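Local coordinates for protein excinuclease ABC, subunit A. (Deinococcus radiodurans, PDB 2VF7) that binds DNA and zinc, hydrolyses ATP and probably takes part in recognising damaged DNA during excision repair, at residues Val163-Met168 with Trp218-Asp223; Arg179-Trp184 with Ser256-His261; Arg194-Thr199 with Val228-Gly233; His264-Thr269 with Arg277-Met282. The protein carries 1 engineered substitution. All coordinates share one frame; numbering follows the deposited sequence.

Contact 1. Residues Val163-Met168 with Trp218-Asp223; sequences VTEDSM and WILFTD
F221 pushes the rim of its ring against the turn that leads into helix 165-168. Its CE1 lies 3.6 Å from V163 O, and that oxygen sits at the ring edge in the ring plane, where aromatic C-H groups carry a slight positive charge. CZ comes to 4.0 Å from E165 N, and V163 CG1 adds an apolar touch on CE1. The ring points this way because its CG stands beside the backbone N, anti to the carbonyl carbon (chi1 -58°). L220 CD2 meets E165 CG at 3.6 Å, the two side chains crossing at about a right angle. Glutamate suits this place: its extended methylenes pack on leucine, while OE2 accepts a hydrogen bond from W208 NE1. M168 SD closes the row at 4.3 Å from L220 CG. Behind this shell, the N-cap residue T164 gives its amide to S167 OG (2.9 Å, a straight bond at 166°). With an alanine in place of F221, V163 and the start of the helix would probably lose their flat neighbour and a gap would open between the segments. Helix 258-268 meets both segments: V163 and F221 touch R259, M168 packs on A258 and V262, and the backbones of L220 and R259 are hydrogen-bonded.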
loop_
_atom_site.group_PDB
_atom_site.type_symbol
_atom_site.label_atom_id
_atom_site.label_comp_id
_atom_site.label_asym_id
_atom_site.label_seq_id
_atom_site.Cartn_x
_atom_site.Cartn_y
_atom_site.Cartn_z
ATOM N N VAL A 163 -19.213 23.167 23.342
ATOM C CA VAL A 163 -18.712 22.727 24.620
ATOM C C VAL A 163 -18.951 23.862 25.619
ATOM O O VAL A 163 -18.839 25.044 25.274
ATOM C CB VAL A 163 -17.232 22.305 24.479
ATOM C CG1 VAL A 163 -16.274 23.434 24.819
ATOM C CG2 VAL A 163 -16.968 21.099 25.306
ATOM N N THR A 164 -19.346 23.509 26.837
ATOM C CA THR A 164 -19.666 24.516 27.857
ATOM C C THR A 164 -18.978 24.170 29.160
ATOM O O THR A 164 -18.399 23.099 29.285
ATOM C CB THR A 164 -21.175 24.620 28.126
ATOM O OG1 THR A 164 -21.699 23.317 28.359
ATOM C CG2 THR A 164 -21.900 25.255 26.958
ATOM N N GLU A 165 -19.039 25.079 30.129
ATOM C CA GLU A 165 -18.503 24.796 31.449
ATOM C C GLU A 165 -19.246 23.645 32.120
ATOM O O GLU A 165 -18.610 22.782 32.709
ATOM C CB GLU A 165 -18.519 26.034 32.331
ATOM C CG GLU A 165 -17.930 25.791 33.705
ATOM C CD GLU A 165 -17.701 27.060 34.480
ATOM O OE1 GLU A 165 -18.188 28.117 34.033
ATOM O OE2 GLU A 165 -17.039 26.999 35.544
ATOM N N ASP A 166 -20.578 23.639 32.029
ATOM C CA ASP A 166 -21.388 22.573 32.605
ATOM C C ASP A 166 -21.116 21.220 31.942
ATOM O O ASP A 166 -21.039 20.202 32.634
ATOM C CB ASP A 166 -22.892 22.882 32.532
ATOM C CG ASP A 166 -23.224 24.349 32.821
ATOM O OD1 ASP A 166 -22.611 25.263 32.202
ATOM O OD2 ASP A 166 -24.135 24.593 33.642
ATOM N N SER A 167 -20.971 21.198 30.617
ATOM C CA SER A 167 -20.721 19.941 29.911
ATOM C C SER A 167 -19.336 19.371 30.235
ATOM O O SER A 167 -19.169 18.156 30.308
ATOM C CB SER A 167 -20.917 20.092 28.397
ATOM O OG SER A 167 -19.897 20.868 27.792
ATOM N N MET A 168 -18.372 20.260 30.477
ATOM C CA MET A 168 -16.960 19.903 30.755
ATOM C C MET A 168 -16.583 19.756 32.217
ATOM O O MET A 168 -15.656 19.020 32.553
ATOM C CB MET A 168 -16.051 20.973 30.170
ATOM C CG MET A 168 -15.764 20.769 28.738
ATOM S SD MET A 168 -14.936 22.189 28.048
ATOM C CE MET A 168 -14.346 21.344 26.626
ATOM N N TRP A 218 -10.300 30.853 30.954
ATOM C CA TRP A 218 -9.010 30.540 30.312
ATOM C C TRP A 218 -8.740 29.040 30.220
ATOM O O TRP A 218 -8.524 28.500 29.138
ATOM C CB TRP A 218 -7.878 31.218 31.078
ATOM C CG TRP A 218 -6.589 31.234 30.351
ATOM C CD1 TRP A 218 -6.187 32.157 29.437
ATOM C CD2 TRP A 218 -5.516 30.294 30.476
ATOM N NE1 TRP A 218 -4.934 31.852 28.974
ATOM C CE2 TRP A 218 -4.493 30.716 29.597
ATOM C CE3 TRP A 218 -5.315 29.144 31.248
ATOM C CZ2 TRP A 218 -3.289 30.022 29.454
ATOM C CZ3 TRP A 218 -4.112 28.451 31.108
ATOM C CH2 TRP A 218 -3.113 28.900 30.218
ATOM N N ILE A 219 -8.771 28.369 31.369
ATOM C CA ILE A 219 -8.556 26.929 31.465
ATOM C C ILE A 219 -9.409 26.145 30.463
ATOM O O ILE A 219 -8.925 25.231 29.783
ATOM C CB ILE A 219 -8.815 26.452 32.921
ATOM C CG1 ILE A 219 -7.770 27.083 33.845
ATOM C CG2 ILE A 219 -8.819 24.922 33.026
ATOM C CD1 ILE A 219 -7.977 26.822 35.302
ATOM N N LEU A 220 -10.683 26.527 30.396
ATOM C CA LEU A 220 -11.699 25.853 29.589
ATOM C C LEU A 220 -11.705 26.252 28.105
ATOM O O LEU A 220 -11.929 25.402 27.256
ATOM C CB LEU A 220 -13.073 26.104 30.208
ATOM C CG LEU A 220 -13.811 25.082 31.076
ATOM C CD1 LEU A 220 -12.923 24.130 31.891
ATOM C CD2 LEU A 220 -14.778 25.828 31.991
ATOM N N PHE A 221 -11.448 27.524 27.792
ATOM C CA PHE A 221 -11.691 28.047 26.432
ATOM C C PHE A 221 -10.507 28.645 25.623
ATOM O O PHE A 221 -10.631 28.829 24.397
ATOM C CB PHE A 221 -12.893 29.005 26.427
ATOM C CG PHE A 221 -14.172 28.374 26.931
ATOM C CD1 PHE A 221 -14.908 27.508 26.128
ATOM C CD2 PHE A 221 -14.637 28.646 28.219
ATOM C CE1 PHE A 221 -16.097 26.918 26.598
ATOM C CE2 PHE A 221 -15.826 28.067 28.702
ATOM C CZ PHE A 221 -16.557 27.197 27.891
ATOM N N THR A 222 -9.391 28.959 26.278
ATOM C CA THR A 222 -8.257 29.578 25.591
ATOM C C THR A 222 -7.776 28.787 24.374
ATOM O O THR A 222 -7.969 27.576 24.318
ATOM C CB THR A 222 -7.072 29.870 26.550
ATOM O OG1 THR A 222 -6.125 30.713 25.894
ATOM C CG2 THR A 222 -6.368 28.600 26.999
ATOM N N ASP A 223 -7.175 29.492 23.401
ATOM C CA ASP A 223 -6.472 28.881 22.250
ATOM C C ASP A 223 -4.968 28.830 22.493
ATOM O O ASP A 223 -4.201 28.221 21.728
ATOM C CB ASP A 223 -6.703 29.714 20.992
ATOM C CG ASP A 223 -8.079 29.500 20.375
ATOM O OD1 ASP A 223 -8.646 30.493 19.880
ATOM O OD2 ASP A 223 -8.583 28.352 20.363
#

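Contact 2. Residues Arg179-Trp184 with Ser256-His261; sequences RAVAAW and SSARRH
V181 opens the contact by laying CG2 3.8 Å from A258 CB, an apolar touch in which a small alanine lets the chain come close to the helix. The same methyl lies over one face of the W184 ring, offset toward its rim, and is directed there by standing anti to the valine's backbone N. V181 also starts a type I turn, closed by W184 N donating to V181 O. A183, inside the turn, offers its carbonyl: H261 ND1 reaches A183 O at 3.1 Å, but the angle of 123° makes the bond weak. W184 makes the better bond, its indole NE1 donating to S256 O at 3.1 Å. The donor arrives 26° out of the carbonyl plane. Replacing W184 by a phenylalanine would remove this donor and is likely to leave the S256 carbonyl without its mate. On the other side, S257 is the N-cap of helix 258-268: its OG accepts from R260 N at 3.3 Å and is also hydrogen-bonded to T222 O. Its carbonyl is gripped twice, by S256 OG and H261 N, from opposite faces. The arrangement is that of a type I turn docked on a serine-capped helix N terminus, here within the UvrA DNA-binding domain.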
loop_
_atom_site.group_PDB
_atom_site.type_symbol
_atom_site.label_atom_id
_atom_site.label_comp_id
_atom_site.label_asym_id
_atom_site.label_seq_id
_atom_site.Cartn_x
_atom_site.Cartn_y
_atom_site.Cartn_z
ATOM N N ARG A 179 -9.634 16.070 39.578
ATOM C CA ARG A 179 -10.149 15.949 38.195
ATOM C C ARG A 179 -11.475 16.672 37.949
ATOM O O ARG A 179 -12.355 16.162 37.249
ATOM C CB ARG A 179 -10.222 14.485 37.782
ATOM C CG ARG A 179 -8.886 13.788 37.933
ATOM C CD ARG A 179 -8.779 12.558 37.077
ATOM N NE ARG A 179 -7.414 12.055 37.056
ATOM C CZ ARG A 179 -6.571 12.115 36.020
ATOM N NH1 ARG A 179 -6.928 12.655 34.856
ATOM N NH2 ARG A 179 -5.353 11.613 36.156
ATOM N N ALA A 180 -11.601 17.869 38.522
ATOM C CA ALA A 180 -12.788 18.711 38.327
ATOM C C ALA A 180 -13.076 18.958 36.859
ATOM O O ALA A 180 -14.245 18.951 36.451
ATOM C CB ALA A 180 -12.676 20.026 39.066
ATOM N N VAL A 181 -12.029 19.152 36.051
ATOM C CA VAL A 181 -12.252 19.216 34.602
ATOM C C VAL A 181 -12.137 17.823 33.948
ATOM O O VAL A 181 -11.067 17.386 33.473
ATOM C CB VAL A 181 -11.530 20.433 33.908
ATOM C CG1 VAL A 181 -10.219 20.804 34.607
ATOM C CG2 VAL A 181 -11.398 20.249 32.407
ATOM N N ALA A 182 -13.277 17.139 33.968
ATOM C CA ALA A 182 -13.434 15.751 33.546
ATOM C C ALA A 182 -13.181 15.523 32.060
ATOM O O ALA A 182 -12.795 14.410 31.645
ATOM C CB ALA A 182 -14.819 15.246 33.928
ATOM N N ALA A 183 -13.396 16.572 31.274
ATOM C CA ALA A 183 -13.151 16.548 29.829
ATOM C C ALA A 183 -11.663 16.357 29.468
ATOM O O ALA A 183 -11.312 16.045 28.319
ATOM C CB ALA A 183 -13.693 17.818 29.212
ATOM N N TRP A 184 -10.777 16.555 30.435
ATOM C CA TRP A 184 -9.364 16.239 30.201
ATOM C C TRP A 184 -9.116 14.713 30.190
ATOM O O TRP A 184 -9.901 13.953 30.760
ATOM C CB TRP A 184 -8.471 16.959 31.216
ATOM C CG TRP A 184 -7.980 18.262 30.717
ATOM C CD1 TRP A 184 -7.863 18.651 29.401
ATOM C CD2 TRP A 184 -7.490 19.357 31.500
ATOM N NE1 TRP A 184 -7.349 19.914 29.326
ATOM C CE2 TRP A 184 -7.123 20.383 30.596
ATOM C CE3 TRP A 184 -7.333 19.580 32.879
ATOM C CZ2 TRP A 184 -6.609 21.613 31.026
ATOM C CZ3 TRP A 184 -6.819 20.795 33.303
ATOM C CH2 TRP A 184 -6.471 21.800 32.379
ATOM N N SER A 256 -3.018 22.564 26.881
ATOM C CA SER A 256 -4.141 22.480 25.976
ATOM C C SER A 256 -5.408 22.698 26.780
ATOM O O SER A 256 -5.642 22.021 27.783
ATOM C CB SER A 256 -4.196 21.142 25.265
ATOM O OG SER A 256 -5.539 20.701 25.270
ATOM N N SER A 257 -6.222 23.658 26.357
ATOM C CA SER A 257 -7.459 23.964 27.079
ATOM C C SER A 257 -8.427 22.783 27.013
ATOM O O SER A 257 -8.249 21.892 26.192
ATOM C CB SER A 257 -8.103 25.218 26.518
ATOM O OG SER A 257 -8.495 25.005 25.181
ATOM N N ALA A 258 -9.441 22.760 27.884
ATOM C CA ALA A 258 -10.418 21.671 27.859
ATOM C C ALA A 258 -11.101 21.570 26.493
ATOM O O ALA A 258 -11.268 20.472 25.963
ATOM C CB ALA A 258 -11.447 21.823 28.970
ATOM N N ARG A 259 -11.505 22.713 25.931
ATOM C CA ARG A 259 -12.118 22.750 24.610
ATOM C C ARG A 259 -11.206 22.181 23.515
ATOM O O ARG A 259 -11.618 21.304 22.774
ATOM C CB ARG A 259 -12.556 24.171 24.280
ATOM C CG ARG A 259 -13.158 24.328 22.903
ATOM C CD ARG A 259 -13.012 25.762 22.442
ATOM N NE ARG A 259 -14.278 26.473 22.510
ATOM C CZ ARG A 259 -14.425 27.790 22.351
ATOM N NH1 ARG A 259 -13.362 28.571 22.130
ATOM N NH2 ARG A 259 -15.647 28.333 22.417
ATOM N N ARG A 260 -9.973 22.676 23.429
ATOM C CA ARG A 260 -8.980 22.207 22.467
ATOM C C ARG A 260 -8.851 20.675 22.467
ATOM O O ARG A 260 -8.925 20.018 21.412
ATOM C CB ARG A 260 -7.640 22.859 22.788
ATOM C CG ARG A 260 -6.457 22.431 21.917
ATOM C CD ARG A 260 -5.519 23.602 21.701
ATOM N NE ARG A 260 -5.355 23.738 20.264
ATOM C CZ ARG A 260 -5.124 24.865 19.606
ATOM N NH1 ARG A 260 -5.016 26.032 20.225
ATOM N NH2 ARG A 260 -5.001 24.803 18.298
ATOM N N HIS A 261 -8.669 20.102 23.651
ATOM C CA HIS A 261 -8.553 18.663 23.778
ATOM C C HIS A 261 -9.782 17.922 23.310
ATOM O O HIS A 261 -9.666 16.880 22.679
ATOM C CB HIS A 261 -8.289 18.240 25.221
ATOM C CG HIS A 261 -8.307 16.756 25.389
ATOM N ND1 HIS A 261 -9.418 16.072 25.837
ATOM C CD2 HIS A 261 -7.379 15.813 25.076
ATOM C CE1 HIS A 261 -9.161 14.777 25.823
ATOM N NE2 HIS A 261 -7.931 14.593 25.372
#

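Contact 3. Residues Arg194-Thr199 with Val228-Gly233; sequences RDILVT and VPVYPG
T199 and I196 lay their methyls on V228, where helix 187-199 packs against the two-stranded antiparallel sheet of 227-230 and 251-254. The short helix and strand segments run at 113° to each other, their axes 8.1 Å apart at closest approach. Conformation decides what each beta-branched residue presents. T199 has CG2 anti to its backbone N and OG1 beside it (chi1 -73°), which sends the methyl to V228 CG2 at 3.7 Å and turns the hydroxyl toward the strand backbone. I196 likewise holds CG2 anti to N and brings it to 3.8 Å from the same V228 CG2, which occupies the crowded position between its own N and carbonyl carbon; one valine methyl is thus shared by two helix residues. V230, whose chi1 of 16° is far from a staggered value, places CG2 3.8 Å from D195 CB. The aspartate adds its methylene to the apolar layer, while OD1 makes a salt bridge with R194 NH1 at 3.0 Å, met from above the carboxylate plane. Tyrosine suits its place because the ring edge lies by T199 while Y231 OH bonds to M247 O. Threonine is apt because its hydroxyl can both give and take: T199 OG1 donates to P229 O at 2.9 Å, and accepts from a water that also donates to D195 O and takes a hydrogen bond from Y231 N at 3.2 Å.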
loop_
_atom_site.group_PDB
_atom_site.type_symbol
_atom_site.label_atom_id
_atom_site.label_comp_id
_atom_site.label_asym_id
_atom_site.label_seq_id
_atom_site.Cartn_x
_atom_site.Cartn_y
_atom_site.Cartn_z
ATOM N N ARG A 194 -2.719 19.378 34.762
ATOM C CA ARG A 194 -2.814 19.799 36.144
ATOM C C ARG A 194 -1.473 20.262 36.651
ATOM O O ARG A 194 -1.396 21.285 37.324
ATOM C CB ARG A 194 -3.359 18.660 36.988
ATOM C CG ARG A 194 -3.425 18.948 38.458
ATOM C CD ARG A 194 -2.349 18.177 39.140
ATOM N NE ARG A 194 -2.731 16.788 39.221
ATOM C CZ ARG A 194 -1.921 15.832 39.628
ATOM N NH1 ARG A 194 -0.663 16.123 39.948
ATOM N NH2 ARG A 194 -2.364 14.590 39.695
ATOM N N ASP A 195 -0.410 19.518 36.326
ATOM C CA ASP A 195 0.951 19.958 36.675
ATOM C C ASP A 195 1.444 21.153 35.887
ATOM O O ASP A 195 2.310 21.914 36.374
ATOM C CB ASP A 195 1.961 18.797 36.682
ATOM C CG ASP A 195 1.744 17.853 37.885
ATOM O OD1 ASP A 195 1.057 18.267 38.850
ATOM O OD2 ASP A 195 2.251 16.719 37.871
ATOM N N ILE A 196 0.890 21.346 34.689
ATOM C CA ILE A 196 1.173 22.564 33.929
ATOM C C ILE A 196 0.585 23.760 34.669
ATOM O O ILE A 196 1.284 24.762 34.864
ATOM C CB ILE A 196 0.701 22.485 32.430
ATOM C CG1 ILE A 196 1.574 21.508 31.658
ATOM C CG2 ILE A 196 0.722 23.886 31.741
ATOM C CD1 ILE A 196 1.009 21.144 30.370
ATOM N N LEU A 197 -0.678 23.657 35.089
ATOM C CA LEU A 197 -1.315 24.700 35.899
ATOM C C LEU A 197 -0.607 25.060 37.204
ATOM O O LEU A 197 -0.654 26.222 37.592
ATOM C CB LEU A 197 -2.802 24.392 36.182
ATOM C CG LEU A 197 -3.789 24.195 35.014
ATOM C CD1 LEU A 197 -5.225 24.036 35.504
ATOM C CD2 LEU A 197 -3.678 25.343 34.008
ATOM N N VAL A 198 0.041 24.109 37.894
ATOM C CA VAL A 198 0.739 24.462 39.152
ATOM C C VAL A 198 2.008 25.267 38.887
ATOM O O VAL A 198 2.335 26.174 39.679
ATOM C CB VAL A 198 1.016 23.258 40.143
ATOM C CG1 VAL A 198 -0.167 22.277 40.179
ATOM C CG2 VAL A 198 2.259 22.537 39.792
ATOM N N THR A 199 2.691 24.978 37.767
ATOM C CA THR A 199 3.842 25.781 37.296
ATOM C C THR A 199 3.382 27.214 36.998
ATOM O O THR A 199 4.049 28.195 37.323
ATOM C CB THR A 199 4.508 25.122 36.022
ATOM O OG1 THR A 199 5.227 23.958 36.414
ATOM C CG2 THR A 199 5.466 26.049 35.315
ATOM N N VAL A 228 5.921 25.183 29.225
ATOM C CA VAL A 228 6.464 25.492 30.567
ATOM C C VAL A 228 7.158 24.301 31.238
ATOM O O VAL A 228 6.762 23.156 31.009
ATOM C CB VAL A 228 5.351 26.054 31.537
ATOM C CG1 VAL A 228 4.616 27.223 30.897
ATOM C CG2 VAL A 228 4.358 24.972 31.956
ATOM N N PRO A 229 8.172 24.565 32.088
ATOM C CA PRO A 229 8.900 23.496 32.776
ATOM C C PRO A 229 8.010 22.740 33.729
ATOM O O PRO A 229 7.277 23.364 34.500
ATOM C CB PRO A 229 9.944 24.265 33.588
ATOM C CG PRO A 229 9.360 25.652 33.759
ATOM C CD PRO A 229 8.690 25.897 32.465
ATOM N N VAL A 230 8.024 21.411 33.686
ATOM C CA VAL A 230 7.182 20.706 34.659
ATOM C C VAL A 230 7.887 19.808 35.652
ATOM O O VAL A 230 8.902 19.216 35.341
ATOM C CB VAL A 230 5.721 20.281 34.149
ATOM C CG1 VAL A 230 5.562 20.333 32.626
ATOM C CG2 VAL A 230 5.244 18.909 34.735
ATOM N N TYR A 231 7.383 19.791 36.883
ATOM C CA TYR A 231 8.011 19.105 38.013
ATOM C C TYR A 231 6.983 18.186 38.672
ATOM O O TYR A 231 6.265 18.612 39.594
ATOM C CB TYR A 231 8.507 20.124 39.048
ATOM C CG TYR A 231 9.432 21.205 38.525
ATOM C CD1 TYR A 231 10.809 21.015 38.517
ATOM C CD2 TYR A 231 8.939 22.423 38.066
ATOM C CE1 TYR A 231 11.680 22.002 38.040
ATOM C CE2 TYR A 231 9.808 23.417 37.583
ATOM C CZ TYR A 231 11.174 23.192 37.581
ATOM O OH TYR A 231 12.061 24.156 37.144
ATOM N N PRO A 232 6.892 16.931 38.178
ATOM C CA PRO A 232 6.055 15.874 38.744
ATOM C C PRO A 232 6.368 15.518 40.219
ATOM O O PRO A 232 7.534 15.454 40.615
ATOM C CB PRO A 232 6.350 14.679 37.835
ATOM C CG PRO A 232 6.820 15.277 36.550
ATOM C CD PRO A 232 7.622 16.454 36.983
ATOM N N GLY A 233 5.319 15.279 41.014
ATOM C CA GLY A 233 5.477 14.773 42.383
ATOM C C GLY A 233 5.890 15.844 43.375
ATOM O O GLY A 233 6.026 15.564 44.562
HETATM O O HOH W 1 4.721 21.495 37.372
#

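Contact 4. Residues His264-Thr269 with Arg277-Met282; sequences HTFANT and RVQGYM
A Met-aromatic contact stands out here: M282 bends at chi3 (-81°) and bears obliquely on the F266 ring, its SD 4.4 Å from the ring centroid and 28° off the normal. The methyl CE comes closer still, to 3.3 Å from F266 CD1. Methionine suits this spot because its flexible, polarisable thioether can turn to lie against a flat ring. In F266, CG stands anti to the backbone N, chi1 -178°, which brings CE1 up to Q279; the amide meets the ring at its edge, Q279 CD lying 3.8 Å from F266 CE1. Ring and amide planes are steeply inclined, 77° apart, so the two do not stack. At the CB end of the ring, V278 spreads its two methyls: CG1 touches F266 CB at 3.8 Å, and CG2 presses on T265 CG2 at a tight 3.5 Å. T265 keeps its hydroxyl out of this apolar seam by bonding it to H261 O. K275 makes a cation-pi contact with F266, whose side chain is about 13 Å from a bound zinc ion. No hydrogen bond crosses between the segments, which implies that fit and dispersion, with the polarisable sulfur, join them directly.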
loop_
_atom_site.group_PDB
_atom_site.type_symbol
_atom_site.label_atom_id
_atom_site.label_comp_id
_atom_site.label_asym_id
_atom_site.label_seq_id
_atom_site.Cartn_x
_atom_site.Cartn_y
_atom_site.Cartn_z
ATOM N N HIS A 264 -10.238 18.373 19.323
ATOM C CA HIS A 264 -9.166 17.707 18.594
ATOM C C HIS A 264 -9.335 16.200 18.723
ATOM O O HIS A 264 -9.139 15.472 17.758
ATOM C CB HIS A 264 -7.769 18.122 19.095
ATOM C CG HIS A 264 -6.635 17.567 18.274
ATOM N ND1 HIS A 264 -6.283 16.230 18.287
ATOM C CD2 HIS A 264 -5.777 18.173 17.416
ATOM C CE1 HIS A 264 -5.262 16.038 17.467
ATOM N NE2 HIS A 264 -4.934 17.201 16.929
ATOM N N THR A 265 -9.682 15.729 19.916
ATOM C CA THR A 265 -9.880 14.304 20.102
ATOM C C THR A 265 -11.057 13.816 19.259
ATOM O O THR A 265 -10.962 12.784 18.604
ATOM C CB THR A 265 -10.038 13.924 21.583
ATOM O OG1 THR A 265 -8.938 14.460 22.327
ATOM C CG2 THR A 265 -10.034 12.409 21.754
ATOM N N PHE A 266 -12.155 14.567 19.259
ATOM C CA PHE A 266 -13.321 14.208 18.457
ATOM C C PHE A 266 -12.996 14.080 16.967
ATOM O O PHE A 266 -13.464 13.156 16.309
ATOM C CB PHE A 266 -14.459 15.225 18.653
ATOM C CG PHE A 266 -15.726 14.898 17.877
ATOM C CD1 PHE A 266 -16.668 13.999 18.389
ATOM C CD2 PHE A 266 -15.979 15.493 16.646
ATOM C CE1 PHE A 266 -17.842 13.700 17.695
ATOM C CE2 PHE A 266 -17.153 15.194 15.934
ATOM C CZ PHE A 266 -18.086 14.296 16.467
ATOM N N ALA A 267 -12.202 15.007 16.447
ATOM C CA ALA A 267 -12.072 15.176 15.017
ATOM C C ALA A 267 -11.087 14.211 14.388
ATOM O O ALA A 267 -11.111 14.016 13.160
ATOM C CB ALA A 267 -11.670 16.614 14.697
ATOM N N ASN A 268 -10.245 13.599 15.229
ATOM C CA ASN A 268 -8.956 13.053 14.789
ATOM C C ASN A 268 -8.623 11.645 15.227
ATOM O O ASN A 268 -7.772 11.004 14.612
ATOM C CB ASN A 268 -7.810 13.981 15.224
ATOM C CG ASN A 268 -7.774 15.279 14.434
ATOM O OD1 ASN A 268 -7.407 15.292 13.257
ATOM N ND2 ASN A 268 -8.161 16.377 15.077
ATOM N N THR A 269 -9.248 11.157 16.291
ATOM C CA THR A 269 -8.894 9.822 16.788
ATOM C C THR A 269 -9.453 8.718 15.918
ATOM O O THR A 269 -10.439 8.907 15.198
ATOM C CB THR A 269 -9.372 9.560 18.220
ATOM O OG1 THR A 269 -10.694 10.083 18.377
ATOM C CG2 THR A 269 -8.411 10.184 19.227
ATOM N N ARG A 277 -16.353 8.619 24.523
ATOM C CA ARG A 277 -16.067 9.236 25.827
ATOM C C ARG A 277 -16.110 10.756 25.700
ATOM O O ARG A 277 -16.885 11.428 26.382
ATOM C CB ARG A 277 -14.689 8.810 26.347
ATOM C CG ARG A 277 -14.331 9.418 27.679
ATOM C CD ARG A 277 -12.833 9.647 27.802
ATOM N NE ARG A 277 -12.529 10.401 29.021
ATOM C CZ ARG A 277 -12.065 11.655 29.068
ATOM N NH1 ARG A 277 -11.805 12.334 27.942
ATOM N NH2 ARG A 277 -11.844 12.228 30.260
ATOM N N VAL A 278 -15.253 11.263 24.815
ATOM C CA VAL A 278 -15.179 12.670 24.413
ATOM C C VAL A 278 -16.558 13.294 24.120
ATOM O O VAL A 278 -16.855 14.416 24.544
ATOM C CB VAL A 278 -14.169 12.796 23.224
ATOM C CG1 VAL A 278 -14.626 13.746 22.145
ATOM C CG2 VAL A 278 -12.788 13.168 23.756
ATOM N N GLN A 279 -17.402 12.533 23.435
ATOM C CA GLN A 279 -18.729 12.983 23.050
ATOM C C GLN A 279 -19.653 13.186 24.253
ATOM O O GLN A 279 -20.618 13.920 24.158
ATOM C CB GLN A 279 -19.342 12.002 22.051
ATOM C CG GLN A 279 -20.100 12.653 20.901
ATOM C CD GLN A 279 -20.329 11.697 19.736
ATOM O OE1 GLN A 279 -19.710 10.623 19.655
ATOM N NE2 GLN A 279 -21.225 12.082 18.821
ATOM N N GLY A 280 -19.344 12.544 25.380
ATOM C CA GLY A 280 -20.071 12.781 26.631
ATOM C C GLY A 280 -19.911 14.181 27.235
ATOM O O GLY A 280 -20.700 14.584 28.091
ATOM N N TYR A 281 -18.891 14.919 26.798
ATOM C CA TYR A 281 -18.615 16.277 27.294
ATOM C C TYR A 281 -18.931 17.340 26.243
ATOM O O TYR A 281 -18.470 18.488 26.342
ATOM C CB TYR A 281 -17.150 16.392 27.735
ATOM C CG TYR A 281 -16.706 15.227 28.581
ATOM C CD1 TYR A 281 -16.940 15.215 29.956
ATOM C CD2 TYR A 281 -16.065 14.123 28.007
ATOM C CE1 TYR A 281 -16.540 14.140 30.740
ATOM C CE2 TYR A 281 -15.668 13.038 28.790
ATOM C CZ TYR A 281 -15.912 13.062 30.153
ATOM O OH TYR A 281 -15.533 12.002 30.946
ATOM N N MET A 282 -19.718 16.953 25.241
ATOM C CA MET A 282 -20.088 17.834 24.147
ATOM C C MET A 282 -21.588 18.048 24.095
ATOM O O MET A 282 -22.354 17.314 24.724
ATOM C CB MET A 282 -19.622 17.253 22.826
ATOM C CG MET A 282 -18.267 17.751 22.363
ATOM S SD MET A 282 -17.817 17.058 20.753
ATOM C CE MET A 282 -17.208 15.479 21.284
#

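From the N terminus, the chain passes through 163-168, 179-184 and 194-199 before any contact closes. Contact 1 closes first, at 218-223, and contact 3 follows at 228-233; these two cross. Contact 2 closes only at 256-261, so it crosses contact 1 and holds contact 3 nested within its loop. Contact 4 then comes in series, a short closure of helix 258-268 on the end of helix 272-278. That first helix serves contacts 2 and 4, and its start is bonded to 218-223 of contact 1. R277 reaches back to W184, and Y281 to S167, tying the last segment to the early ones, while L197 links contact 3 to contacts 1 and 2.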